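Local structure of D-galactonate dehydratase family member RspA (Pantoea ananatis, 3T6C) at residues Q66-V71 against F418-G423; I42-V47 against C61-Q66; N31-L36 against I410-A415; S354-C359 against P404-D409. The protein dehydrates D-gluconate to 2-dehydro-3-deoxy-D-gluconate with low, magnesium-dependent activity in vitro, as a member of the mandelate racemase/muconate lactonizing enzyme family. One frame throughout, in Å; residues are numbered along the deposited sequence.

In the fold
Along the chain, contact 2 closes first, and contact 3 spans both it and contact 4; contacts 1 and 3 interlock, their segments alternating. Contacts 2 and 3 share the antiparallel sheet of the N-terminal domain through neighbouring strands 29-37 and 44-51, their centres about 12 Å apart. Contact 1 lies about 7 Å from contact 2, centre to centre, and shares Gln66 with it, where the chain enters helix 68-83. Contacts 1 and 3 tie the chain around 410-423 to the N-terminal domain. Contact 2 is internal to that domain and contact 4 to the barrel, and the two meet where Ile356 packs on Val46. The gluconate pocket lies beside contacts 1 and 2.

Contact 1: Q66-V71 against F418-G423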
loop_
_atom_site.group_PDB
_atom_site.type_symbol
_atom_site.label_atom_id
_atom_site.label_comp_id
_atom_site.label_asym_id
_atom_site.label_seq_id
_atom_site.Cartn_x
_atom_site.Cartn_y
_atom_site.Cartn_z
ATOM N N GLN A 66 8.435 12.576 -38.363
ATOM C CA GLN A 66 9.846 12.931 -38.191
ATOM C C GLN A 66 10.811 11.871 -38.643
ATOM O O GLN A 66 12.018 12.075 -38.674
ATOM C CB GLN A 66 10.144 13.236 -36.729
ATOM C CG GLN A 66 9.349 14.449 -36.124
ATOM C CD GLN A 66 7.962 14.125 -35.593
ATOM O OE1 GLN A 66 7.463 12.987 -35.689
ATOM N NE2 GLN A 66 7.301 15.148 -35.028
ATOM N N ARG A 67 10.286 10.680 -38.777
ATOM C CA ARG A 67 11.014 9.486 -39.189
ATOM C C ARG A 67 10.673 8.740 -40.463
ATOM O O ARG A 67 10.676 7.468 -40.413
ATOM C CB ARG A 67 11.385 8.611 -37.988
ATOM C CG ARG A 67 12.244 9.303 -36.880
ATOM C CD ARG A 67 13.711 9.467 -37.408
ATOM N NE ARG A 67 14.661 9.903 -36.350
ATOM C CZ ARG A 67 14.822 11.183 -36.017
ATOM N NH1 ARG A 67 14.066 12.114 -36.596
ATOM N NH2 ARG A 67 15.758 11.531 -35.107
ATOM N N ILE A 68 10.014 9.416 -41.411
ATOM C CA ILE A 68 9.335 8.696 -42.491
ATOM C C ILE A 68 10.206 7.645 -43.171
ATOM O O ILE A 68 9.694 6.598 -43.558
ATOM C CB ILE A 68 8.760 9.675 -43.565
ATOM C CG1 ILE A 68 9.867 10.420 -44.321
ATOM C CG2 ILE A 68 7.755 10.640 -42.893
ATOM C CD1 ILE A 68 9.316 11.403 -45.382
ATOM N N TYR A 69 11.507 7.887 -43.313
ATOM C CA TYR A 69 12.361 6.915 -44.045
ATOM C C TYR A 69 12.694 5.689 -43.215
ATOM O O TYR A 69 12.923 4.609 -43.785
ATOM C CB TYR A 69 13.619 7.593 -44.588
ATOM C CG TYR A 69 13.260 8.702 -45.584
ATOM C CD1 TYR A 69 12.597 8.407 -46.744
ATOM C CD2 TYR A 69 13.598 10.025 -45.314
ATOM C CE1 TYR A 69 12.234 9.412 -47.621
ATOM C CE2 TYR A 69 13.290 11.022 -46.199
ATOM C CZ TYR A 69 12.573 10.719 -47.330
ATOM O OH TYR A 69 12.219 11.765 -48.207
ATOM N N ALA A 70 12.704 5.813 -41.882
ATOM C CA ALA A 70 12.976 4.659 -41.048
ATOM C C ALA A 70 11.707 3.803 -41.004
ATOM O O ALA A 70 11.780 2.580 -41.048
ATOM C CB ALA A 70 13.393 5.088 -39.648
ATOM N N VAL A 71 10.533 4.445 -40.867
ATOM C CA VAL A 71 9.268 3.724 -41.023
ATOM C C VAL A 71 9.116 3.069 -42.401
ATOM O O VAL A 71 8.707 1.904 -42.472
ATOM C CB VAL A 71 8.072 4.669 -40.705
ATOM C CG1 VAL A 71 6.726 3.962 -40.935
ATOM C CG2 VAL A 71 8.168 5.175 -39.307
ATOM N N PHE A 418 3.129 15.491 -54.645
ATOM C CA PHE A 418 3.494 16.130 -53.360
ATOM C C PHE A 418 4.567 15.335 -52.658
ATOM O O PHE A 418 4.306 14.685 -51.618
ATOM C CB PHE A 418 2.288 16.261 -52.452
ATOM C CG PHE A 418 1.188 17.117 -53.038
ATOM C CD1 PHE A 418 1.201 18.495 -52.831
ATOM C CD2 PHE A 418 0.143 16.554 -53.770
ATOM C CE1 PHE A 418 0.189 19.316 -53.393
ATOM C CE2 PHE A 418 -0.868 17.362 -54.311
ATOM C CZ PHE A 418 -0.820 18.737 -54.126
ATOM N N PRO A 419 5.790 15.376 -53.200
ATOM C CA PRO A 419 6.861 14.621 -52.568
ATOM C C PRO A 419 7.198 15.198 -51.193
ATOM O O PRO A 419 7.005 16.389 -50.899
ATOM C CB PRO A 419 8.041 14.785 -53.533
ATOM C CG PRO A 419 7.725 16.000 -54.324
ATOM C CD PRO A 419 6.244 16.143 -54.385
ATOM N N CYS A 420 7.677 14.326 -50.334
ATOM C CA CYS A 420 7.985 14.728 -48.959
ATOM C C CYS A 420 9.220 15.594 -48.833
ATOM O O CYS A 420 10.170 15.449 -49.618
ATOM C CB CYS A 420 8.157 13.484 -48.084
ATOM S SG CYS A 420 6.566 12.692 -47.778
ATOM N N GLU A 421 9.220 16.459 -47.808
ATOM C CA GLU A 421 10.358 17.331 -47.517
ATOM C C GLU A 421 11.503 16.550 -46.823
ATOM O O GLU A 421 12.686 16.724 -47.162
ATOM C CB GLU A 421 9.877 18.536 -46.687
ATOM C CG GLU A 421 10.946 19.408 -46.020
ATOM C CD GLU A 421 11.877 20.107 -47.015
ATOM O OE1 GLU A 421 11.534 20.193 -48.227
ATOM O OE2 GLU A 421 12.966 20.564 -46.574
ATOM N N GLY A 422 11.162 15.653 -45.904
ATOM C CA GLY A 422 12.155 14.953 -45.114
ATOM C C GLY A 422 12.910 15.892 -44.170
ATOM O O GLY A 422 12.466 17.001 -43.876
ATOM N N GLY A 423 14.053 15.440 -43.661
ATOM C CA GLY A 423 14.896 16.323 -42.857
ATOM C C GLY A 423 14.690 16.235 -41.352
ATOM O O GLY A 423 13.787 15.562 -40.871
#
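Ile68 meets Cys420 through the end of its longer branch: CD1 lies 3.6 Å from Cys420 CB and is also close to Cys420 SG. The torsions account for this approach. Ile68 CG1 sits between the backbone N and the carbonyl carbon (chi1 66°), and the fully extended chi2 then carries CD1 out to the cysteine. Cys420 holds SG beside its own backbone N (chi1 -72°), which places SG 3.9 Å from Ile68 CD1, beside the closer CB. Tyr69 runs out next to Ile68. One face of its ring is covered by Ile68 CG1, which stands 3.8 Å above the plane and over the centre, so the isoleucine packs on the tyrosine and the cysteine at once. Across the contact, Tyr69 CE2 comes to 4.2 Å from Gly422 CA, an oblique approach, while Tyr69 OH lies near Cys420 CB. The side-chain packing that joins the segments is apolar, Ile68 CD1 against Cys420 CB. Just before the helix, Arg67 turns its guanidinium group back to Gln66: NH1 donates to Gln66 O over 2.9 Å, with the acceptor almost in the guanidinium plane but the donor 46° out of the carbonyl plane. The amide NE2 of Gln66 is bonded to O6 of the bound gluconate. The contact packs the first turn of helix 68-83 against the loop between helix 412-415 and strand 430-431. Leu36 of strand 29-37 touches Ile68, Tyr69 and Cys420 alike, Val45 of strand 44-51 adjoins Ile68, and Tyr78 of a second subunit accompanies the helix start, its OH bonded to Tyr69 N.

Contact 2: I42-V47 against C61-Q66; sequences IDLVVV and CATFTQ
Thr65 and Thr63 meet the 42-47 backbone with hydroxyls set by different first torsions. In Thr65, OG1 is swung opposite the backbone N (chi1 -168°), which brings it to 2.7 Å from Asp43 O; the hydroxyl donates in the carbonyl plane, on a lone pair. In Thr63, OG1 lies beside its own N (chi1 -65°) and accepts from Val45 N at 3.0 Å, while CG2 is directed at Leu44 CA and Asp43 O. Regular pairing is confined to the other end: Val46 and Cys61 form an antiparallel non-hydrogen-bonded pair, and Ala62 N donates to Val45 O over 2.9 Å, tilted 29° from the carbonyl plane. Beside that bond, Val45 CG1 packs 3.8 Å from Ala62 CB. Ile42 CG2 reaches Thr65 OG1 at 3.6 Å, the two side chains crossing obliquely. A water donates to both Asp43 OD2 and Thr65 O and so bridges the two segments. The chemistry implies that, as the chain leaves strand 57-61, threonine hydroxyls take over bonds to the backbone of the neighbouring segment, one as donor and one as acceptor. Asp43, which also receives the backbone N-H groups of Glu421 and Gly422, is probably kept ionised by these donors, and the series leads directly into Gln66 at the gluconate pocket.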
loop_
_atom_site.group_PDB
_atom_site.type_symbol
_atom_site.label_atom_id
_atom_site.label_comp_id
_atom_site.label_asym_id
_atom_site.label_seq_id
_atom_site.Cartn_x
_atom_site.Cartn_y
_atom_site.Cartn_z
ATOM N N ILE A 42 2.835 18.543 -44.790
ATOM C CA ILE A 42 3.378 17.744 -43.696
ATOM C C ILE A 42 3.603 16.340 -44.215
ATOM O O ILE A 42 2.711 15.751 -44.854
ATOM C CB ILE A 42 2.423 17.713 -42.481
ATOM C CG1 ILE A 42 2.300 19.122 -41.902
ATOM C CG2 ILE A 42 2.970 16.781 -41.358
ATOM C CD1 ILE A 42 1.201 19.241 -40.926
ATOM N N ASP A 43 4.794 15.793 -43.962
ATOM C CA ASP A 43 5.122 14.477 -44.547
ATOM C C ASP A 43 4.291 13.365 -43.922
ATOM O O ASP A 43 4.271 13.210 -42.712
ATOM C CB ASP A 43 6.603 14.145 -44.347
ATOM C CG ASP A 43 7.539 15.089 -45.098
ATOM O OD1 ASP A 43 7.084 15.822 -46.008
ATOM O OD2 ASP A 43 8.747 15.030 -44.792
ATOM N N LEU A 44 3.628 12.584 -44.777
ATOM C CA LEU A 44 2.792 11.429 -44.375
ATOM C C LEU A 44 3.334 10.117 -44.864
ATOM O O LEU A 44 3.956 10.092 -45.919
ATOM C CB LEU A 44 1.390 11.545 -45.004
ATOM C CG LEU A 44 0.724 12.913 -44.789
ATOM C CD1 LEU A 44 -0.623 12.933 -45.497
ATOM C CD2 LEU A 44 0.540 13.202 -43.334
ATOM N N VAL A 45 3.087 9.017 -44.120
ATOM C CA VAL A 45 3.416 7.660 -44.592
ATOM C C VAL A 45 2.143 6.828 -44.688
ATOM O O VAL A 45 1.450 6.633 -43.677
ATOM C CB VAL A 45 4.385 6.962 -43.632
ATOM C CG1 VAL A 45 4.853 5.641 -44.234
ATOM C CG2 VAL A 45 5.586 7.876 -43.331
ATOM N N VAL A 46 1.866 6.272 -45.865
ATOM C CA VAL A 46 0.633 5.530 -46.095
ATOM C C VAL A 46 1.045 4.142 -46.594
ATOM O O VAL A 46 2.037 4.012 -47.311
ATOM C CB VAL A 46 -0.222 6.266 -47.168
ATOM C CG1 VAL A 46 -1.260 5.350 -47.808
ATOM C CG2 VAL A 46 -0.854 7.524 -46.564
ATOM N N VAL A 47 0.327 3.112 -46.160
ATOM C CA VAL A 47 0.519 1.765 -46.665
ATOM C C VAL A 47 -0.670 1.346 -47.528
ATOM O O VAL A 47 -1.827 1.632 -47.199
ATOM C CB VAL A 47 0.627 0.808 -45.471
ATOM C CG1 VAL A 47 0.477 -0.648 -45.899
ATOM C CG2 VAL A 47 2.014 1.022 -44.783
ATOM N N CYS A 61 -2.447 4.033 -42.158
ATOM C CA CYS A 61 -1.617 5.184 -41.775
ATOM C C CYS A 61 -0.466 4.754 -40.851
ATOM O O CYS A 61 -0.642 4.022 -39.867
ATOM C CB CYS A 61 -2.417 6.264 -41.032
ATOM S SG CYS A 61 -1.437 7.788 -40.866
ATOM N N ALA A 62 0.723 5.033 -41.343
ATOM C CA ALA A 62 2.006 4.783 -40.690
ATOM C C ALA A 62 2.708 6.073 -40.250
ATOM O O ALA A 62 3.941 6.107 -40.229
ATOM C CB ALA A 62 2.873 3.840 -41.533
ATOM N N THR A 63 1.986 7.184 -40.125
ATOM C CA THR A 63 2.719 8.456 -40.158
ATOM C C THR A 63 3.361 8.759 -38.796
ATOM O O THR A 63 2.716 9.232 -37.843
ATOM C CB THR A 63 1.712 9.592 -40.514
ATOM O OG1 THR A 63 1.217 9.389 -41.839
ATOM C CG2 THR A 63 2.368 10.983 -40.487
ATOM N N PHE A 64 4.693 8.587 -38.779
ATOM C CA PHE A 64 5.603 9.172 -37.760
ATOM C C PHE A 64 6.358 10.134 -38.656
ATOM O O PHE A 64 7.358 9.780 -39.334
ATOM C CB PHE A 64 6.498 8.026 -37.291
ATOM C CG PHE A 64 7.589 8.385 -36.325
ATOM C CD1 PHE A 64 7.770 9.675 -35.838
ATOM C CD2 PHE A 64 8.469 7.364 -35.926
ATOM C CE1 PHE A 64 8.796 9.983 -34.944
ATOM C CE2 PHE A 64 9.528 7.635 -35.026
ATOM C CZ PHE A 64 9.704 8.969 -34.542
ATOM N N THR A 65 5.943 11.396 -38.586
ATOM C CA THR A 65 6.364 12.362 -39.624
ATOM C C THR A 65 7.859 12.663 -39.563
ATOM O O THR A 65 8.500 12.929 -40.593
ATOM C CB THR A 65 5.437 13.643 -39.577
ATOM O OG1 THR A 65 5.651 14.438 -40.753
ATOM C CG2 THR A 65 5.768 14.549 -38.368
ATOM N N GLN A 66 8.435 12.576 -38.363
ATOM C CA GLN A 66 9.846 12.931 -38.191
ATOM C C GLN A 66 10.811 11.871 -38.643
ATOM O O GLN A 66 12.018 12.075 -38.674
ATOM C CB GLN A 66 10.144 13.236 -36.729
ATOM C CG GLN A 66 9.349 14.449 -36.124
ATOM C CD GLN A 66 7.962 14.125 -35.593
ATOM O OE1 GLN A 66 7.463 12.987 -35.689
ATOM N NE2 GLN A 66 7.301 15.148 -35.028
HETATM O O HOH W 1 9.891 14.252 -42.436
#

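Contact 3: N31-L36 against I410-A415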
loop_
_atom_site.group_PDB
_atom_site.type_symbol
_atom_site.label_atom_id
_atom_site.label_comp_id
_atom_site.label_asym_id
_atom_site.label_seq_id
_atom_site.Cartn_x
_atom_site.Cartn_y
_atom_site.Cartn_z
ATOM N N ASN A 31 0.666 -7.830 -52.544
ATOM C CA ASN A 31 1.660 -6.747 -52.604
ATOM C C ASN A 31 1.441 -5.845 -51.418
ATOM O O ASN A 31 0.315 -5.662 -51.043
ATOM C CB ASN A 31 1.471 -5.947 -53.929
ATOM C CG ASN A 31 2.664 -5.040 -54.244
ATOM O OD1 ASN A 31 3.704 -5.516 -54.721
ATOM N ND2 ASN A 31 2.518 -3.736 -54.014
ATOM N N VAL A 32 2.500 -5.258 -50.885
ATOM C CA VAL A 32 2.391 -4.271 -49.822
ATOM C C VAL A 32 3.315 -3.165 -50.218
ATOM O O VAL A 32 4.510 -3.409 -50.479
ATOM C CB VAL A 32 2.839 -4.828 -48.442
ATOM C CG1 VAL A 32 2.850 -3.697 -47.339
ATOM C CG2 VAL A 32 1.946 -6.015 -48.066
ATOM N N LYS A 33 2.806 -1.940 -50.245
ATOM C CA LYS A 33 3.723 -0.827 -50.508
ATOM C C LYS A 33 3.531 0.402 -49.637
ATOM O O LYS A 33 2.490 0.606 -49.040
ATOM C CB LYS A 33 3.673 -0.420 -51.946
ATOM C CG LYS A 33 2.450 0.310 -52.304
ATOM C CD LYS A 33 2.664 0.833 -53.713
ATOM C CE LYS A 33 1.384 1.177 -54.337
ATOM N NZ LYS A 33 1.474 1.133 -55.843
ATOM N N THR A 34 4.563 1.228 -49.575
ATOM C CA THR A 34 4.516 2.447 -48.777
ATOM C C THR A 34 4.526 3.642 -49.728
ATOM O O THR A 34 5.330 3.686 -50.662
ATOM C CB THR A 34 5.748 2.587 -47.894
ATOM O OG1 THR A 34 5.925 1.428 -47.064
ATOM C CG2 THR A 34 5.627 3.815 -47.028
ATOM N N ILE A 35 3.645 4.614 -49.469
ATOM C CA ILE A 35 3.552 5.825 -50.233
ATOM C C ILE A 35 3.892 6.983 -49.289
ATOM O O ILE A 35 3.292 7.114 -48.184
ATOM C CB ILE A 35 2.136 6.007 -50.786
ATOM C CG1 ILE A 35 1.838 4.906 -51.834
ATOM C CG2 ILE A 35 1.998 7.360 -51.461
ATOM C CD1 ILE A 35 0.339 4.627 -52.020
ATOM N N LEU A 36 4.858 7.797 -49.708
ATOM C CA LEU A 36 5.274 8.966 -48.931
ATOM C C LEU A 36 4.760 10.186 -49.689
ATOM O O LEU A 36 5.128 10.438 -50.854
ATOM C CB LEU A 36 6.787 9.041 -48.789
ATOM C CG LEU A 36 7.527 7.912 -48.066
ATOM C CD1 LEU A 36 9.022 8.213 -47.903
ATOM C CD2 LEU A 36 6.898 7.622 -46.782
ATOM N N ILE A 410 -6.878 6.646 -51.922
ATOM C CA ILE A 410 -5.709 7.496 -52.237
ATOM C C ILE A 410 -5.505 7.496 -53.757
ATOM O O ILE A 410 -5.602 6.432 -54.413
ATOM C CB ILE A 410 -4.393 7.049 -51.528
ATOM C CG1 ILE A 410 -3.313 8.120 -51.760
ATOM C CG2 ILE A 410 -3.916 5.652 -52.024
ATOM C CD1 ILE A 410 -2.055 7.882 -50.970
ATOM N N ASN A 411 -5.327 8.692 -54.318
ATOM C CA ASN A 411 -4.997 8.793 -55.730
ATOM C C ASN A 411 -3.487 8.809 -55.779
ATOM O O ASN A 411 -2.847 9.802 -55.445
ATOM C CB ASN A 411 -5.650 10.061 -56.292
ATOM C CG ASN A 411 -5.393 10.221 -57.752
ATOM O OD1 ASN A 411 -4.287 9.964 -58.217
ATOM N ND2 ASN A 411 -6.440 10.540 -58.514
ATOM N N GLU A 412 -2.903 7.697 -56.236
ATOM C CA GLU A 412 -1.433 7.549 -56.232
ATOM C C GLU A 412 -0.774 8.557 -57.166
ATOM O O GLU A 412 0.307 9.079 -56.862
ATOM C CB GLU A 412 -1.032 6.147 -56.657
ATOM C CG GLU A 412 -1.498 5.081 -55.651
ATOM C CD GLU A 412 -0.833 3.736 -55.814
ATOM O OE1 GLU A 412 0.380 3.667 -56.087
ATOM O OE2 GLU A 412 -1.558 2.739 -55.688
ATOM N N ALA A 413 -1.406 8.812 -58.309
ATOM C CA ALA A 413 -0.824 9.784 -59.259
ATOM C C ALA A 413 -0.732 11.171 -58.660
ATOM O O ALA A 413 0.280 11.849 -58.833
ATOM C CB ALA A 413 -1.616 9.829 -60.602
ATOM N N LEU A 414 -1.793 11.621 -57.980
ATOM C CA LEU A 414 -1.789 12.935 -57.365
ATOM C C LEU A 414 -0.884 12.962 -56.141
ATOM O O LEU A 414 -0.235 13.974 -55.851
ATOM C CB LEU A 414 -3.203 13.351 -56.968
ATOM C CG LEU A 414 -4.065 14.080 -58.016
ATOM C CD1 LEU A 414 -3.881 13.610 -59.444
ATOM C CD2 LEU A 414 -5.486 14.037 -57.585
ATOM N N ALA A 415 -0.808 11.844 -55.418
ATOM C CA ALA A 415 0.044 11.801 -54.229
ATOM C C ALA A 415 1.488 12.028 -54.635
ATOM O O ALA A 415 2.258 12.636 -53.879
ATOM C CB ALA A 415 -0.099 10.436 -53.519
HETATM O O HOH W 2 4.853 11.466 -53.247
#
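Lys33 and Glu412 supply the charged part of the contact, approaching from opposite directions. Lys33 NZ donates to Glu412 OE1 at 2.8 Å, a salt bridge that uses the syn lone pair of the carboxylate oxygen. Lys33 CG lies between the backbone N and the carbonyl carbon (chi1 74°), and the chain beyond it is extended, carrying NZ to the carboxylate. Glu412 OE2 is engaged separately by Lys48 of the adjoining strand 44-51, which leaves the carboxylate gripped by two lysines, an arrangement likely to favour its charged form. The apolar part centres on Ile35. Its CG2, opposite the backbone N (chi1 -67° for CG1), faces Ile410 CD1 at 4.1 Å, the two side chains meeting tip to tip, and lies 4.3 Å from Ala415 CB. Ile35 CD1 crosses the aliphatic stem of Glu412 at about a right angle, 4.1 Å from Glu412 CG. Water makes the third link, donating to Leu36 O at 2.6 Å and to Ala415 O at 2.9 Å. Within 410-415 itself, Asn411 is the N-cap: Leu414 N donates to its OD1 at 3.0 Å from well above the carbonyl plane. The whole joins strand 29-37 of the N-terminal sheet to the short helix 412-415, which follows the barrel strands in the chain, an interdomain packing consistent with the two-domain architecture of the enolase superfamily, where an N-terminal domain caps the barrel.

Contact 4: S354-C359 against P404-D409; sequences SPIGVC and PGLGID
Ile356 and Cys359 in the first five residues of helix 355-367 face a loop bent by a type II' beta turn, Pro404 to Gly407, closed by Gly407 N to Pro404 O. The helix belongs to the (beta/alpha)7beta barrel of the enolase superfamily, linking strands 344-345 and 374-375. Ser354 is its N-cap, and the capping bond from Gly357 N to Ser354 OG is weak at 3.4 Å. The helix and loop come together at two places, with CA atoms 6.2 Å apart for Cys359 and Leu406 and 6.3 Å for Ile356 and Ile408. Ile356 crosses both Leu406 and Ile408 at about a right angle: its CG2 meets Leu406 CD1 at 4.0 Å, and its CG1 meets Ile408 CG2 at 3.9 Å. Ile408 CG2 is held between the backbone N and the carbonyl carbon, with CG1 opposite that N (chi1 -166°); CG2 lies against Ile356 CG1, and CD1 at the end of the other branch reaches Cys359 SG and, a little farther off, Pro355 CB. All five touching residues are buried. Ile356 also packs on Val46 and Leu59 of the N-terminal sheet. Cys359 completes the seam, with CB 3.6 Å from Leu406 O and SG 4.0 Å from Ile408 CD1.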
loop_
_atom_site.group_PDB
_atom_site.type_symbol
_atom_site.label_atom_id
_atom_site.label_comp_id
_atom_site.label_asym_id
_atom_site.label_seq_id
_atom_site.Cartn_x
_atom_site.Cartn_y
_atom_site.Cartn_z
ATOM N N SER A 354 -2.293 10.986 -41.574
ATOM C CA SER A 354 -2.890 11.056 -42.919
ATOM C C SER A 354 -4.402 11.051 -42.795
ATOM O O SER A 354 -4.928 10.698 -41.748
ATOM C CB SER A 354 -2.446 9.875 -43.792
ATOM O OG SER A 354 -3.084 8.715 -43.345
ATOM N N PRO A 355 -5.133 11.417 -43.878
ATOM C CA PRO A 355 -6.579 11.305 -43.771
ATOM C C PRO A 355 -7.072 9.869 -43.469
ATOM O O PRO A 355 -8.169 9.730 -42.935
ATOM C CB PRO A 355 -7.046 11.706 -45.165
ATOM C CG PRO A 355 -6.054 12.804 -45.536
ATOM C CD PRO A 355 -4.719 12.209 -45.053
ATOM N N ILE A 356 -6.294 8.849 -43.826
ATOM C CA ILE A 356 -6.578 7.460 -43.438
ATOM C C ILE A 356 -6.609 7.315 -41.911
ATOM O O ILE A 356 -7.572 6.727 -41.366
ATOM C CB ILE A 356 -5.553 6.519 -44.052
ATOM C CG1 ILE A 356 -5.558 6.654 -45.556
ATOM C CG2 ILE A 356 -5.850 5.047 -43.644
ATOM C CD1 ILE A 356 -4.260 6.123 -46.206
ATOM N N GLY A 357 -5.599 7.892 -41.234
ATOM C CA GLY A 357 -5.509 7.897 -39.769
ATOM C C GLY A 357 -6.644 8.709 -39.147
ATOM O O GLY A 357 -7.217 8.302 -38.133
ATOM N N VAL A 358 -6.997 9.823 -39.788
ATOM C CA VAL A 358 -8.137 10.620 -39.310
ATOM C C VAL A 358 -9.408 9.795 -39.349
ATOM O O VAL A 358 -10.196 9.790 -38.385
ATOM C CB VAL A 358 -8.310 11.877 -40.166
ATOM C CG1 VAL A 358 -9.618 12.611 -39.803
ATOM C CG2 VAL A 358 -7.115 12.768 -39.926
ATOM N N CYS A 359 -9.626 9.066 -40.446
ATOM C CA CYS A 359 -10.807 8.184 -40.540
ATOM C C CYS A 359 -10.768 7.061 -39.512
ATOM O O CYS A 359 -11.776 6.778 -38.873
ATOM C CB CYS A 359 -10.941 7.592 -41.954
ATOM S SG CYS A 359 -11.441 8.812 -43.191
ATOM N N PRO A 404 -17.731 1.341 -47.385
ATOM C CA PRO A 404 -17.111 0.211 -46.662
ATOM C C PRO A 404 -15.665 0.457 -46.311
ATOM O O PRO A 404 -14.941 1.304 -46.879
ATOM C CB PRO A 404 -17.178 -0.944 -47.674
ATOM C CG PRO A 404 -18.358 -0.553 -48.608
ATOM C CD PRO A 404 -18.223 0.960 -48.722
ATOM N N GLY A 405 -15.238 -0.301 -45.335
ATOM C CA GLY A 405 -13.872 -0.162 -44.849
ATOM C C GLY A 405 -13.692 1.152 -44.104
ATOM O O GLY A 405 -14.586 1.570 -43.336
ATOM N N LEU A 406 -12.558 1.812 -44.322
ATOM C CA LEU A 406 -12.353 3.118 -43.698
ATOM C C LEU A 406 -12.978 4.272 -44.510
ATOM O O LEU A 406 -12.885 5.449 -44.103
ATOM C CB LEU A 406 -10.866 3.359 -43.405
ATOM C CG LEU A 406 -10.307 2.488 -42.261
ATOM C CD1 LEU A 406 -8.766 2.653 -42.213
ATOM C CD2 LEU A 406 -10.916 2.945 -40.943
ATOM N N GLY A 407 -13.658 3.927 -45.616
ATOM C CA GLY A 407 -14.343 4.918 -46.438
ATOM C C GLY A 407 -13.433 5.964 -47.083
ATOM O O GLY A 407 -13.869 7.083 -47.392
ATOM N N ILE A 408 -12.172 5.590 -47.302
ATOM C CA ILE A 408 -11.112 6.523 -47.700
ATOM C C ILE A 408 -10.323 5.883 -48.830
ATOM O O ILE A 408 -10.143 4.655 -48.891
ATOM C CB ILE A 408 -10.173 6.815 -46.459
ATOM C CG1 ILE A 408 -9.277 8.035 -46.704
ATOM C CG2 ILE A 408 -9.282 5.585 -46.083
ATOM C CD1 ILE A 408 -10.081 9.275 -46.921
ATOM N N ASP A 409 -9.826 6.715 -49.737
ATOM C CA ASP A 409 -9.019 6.186 -50.831
ATOM C C ASP A 409 -7.776 7.053 -51.009
ATOM O O ASP A 409 -7.592 8.063 -50.290
ATOM C CB ASP A 409 -9.869 6.186 -52.121
ATOM C CG ASP A 409 -9.352 5.193 -53.181
ATOM O OD1 ASP A 409 -8.416 4.399 -52.926
ATOM O OD2 ASP A 409 -9.906 5.234 -54.307
#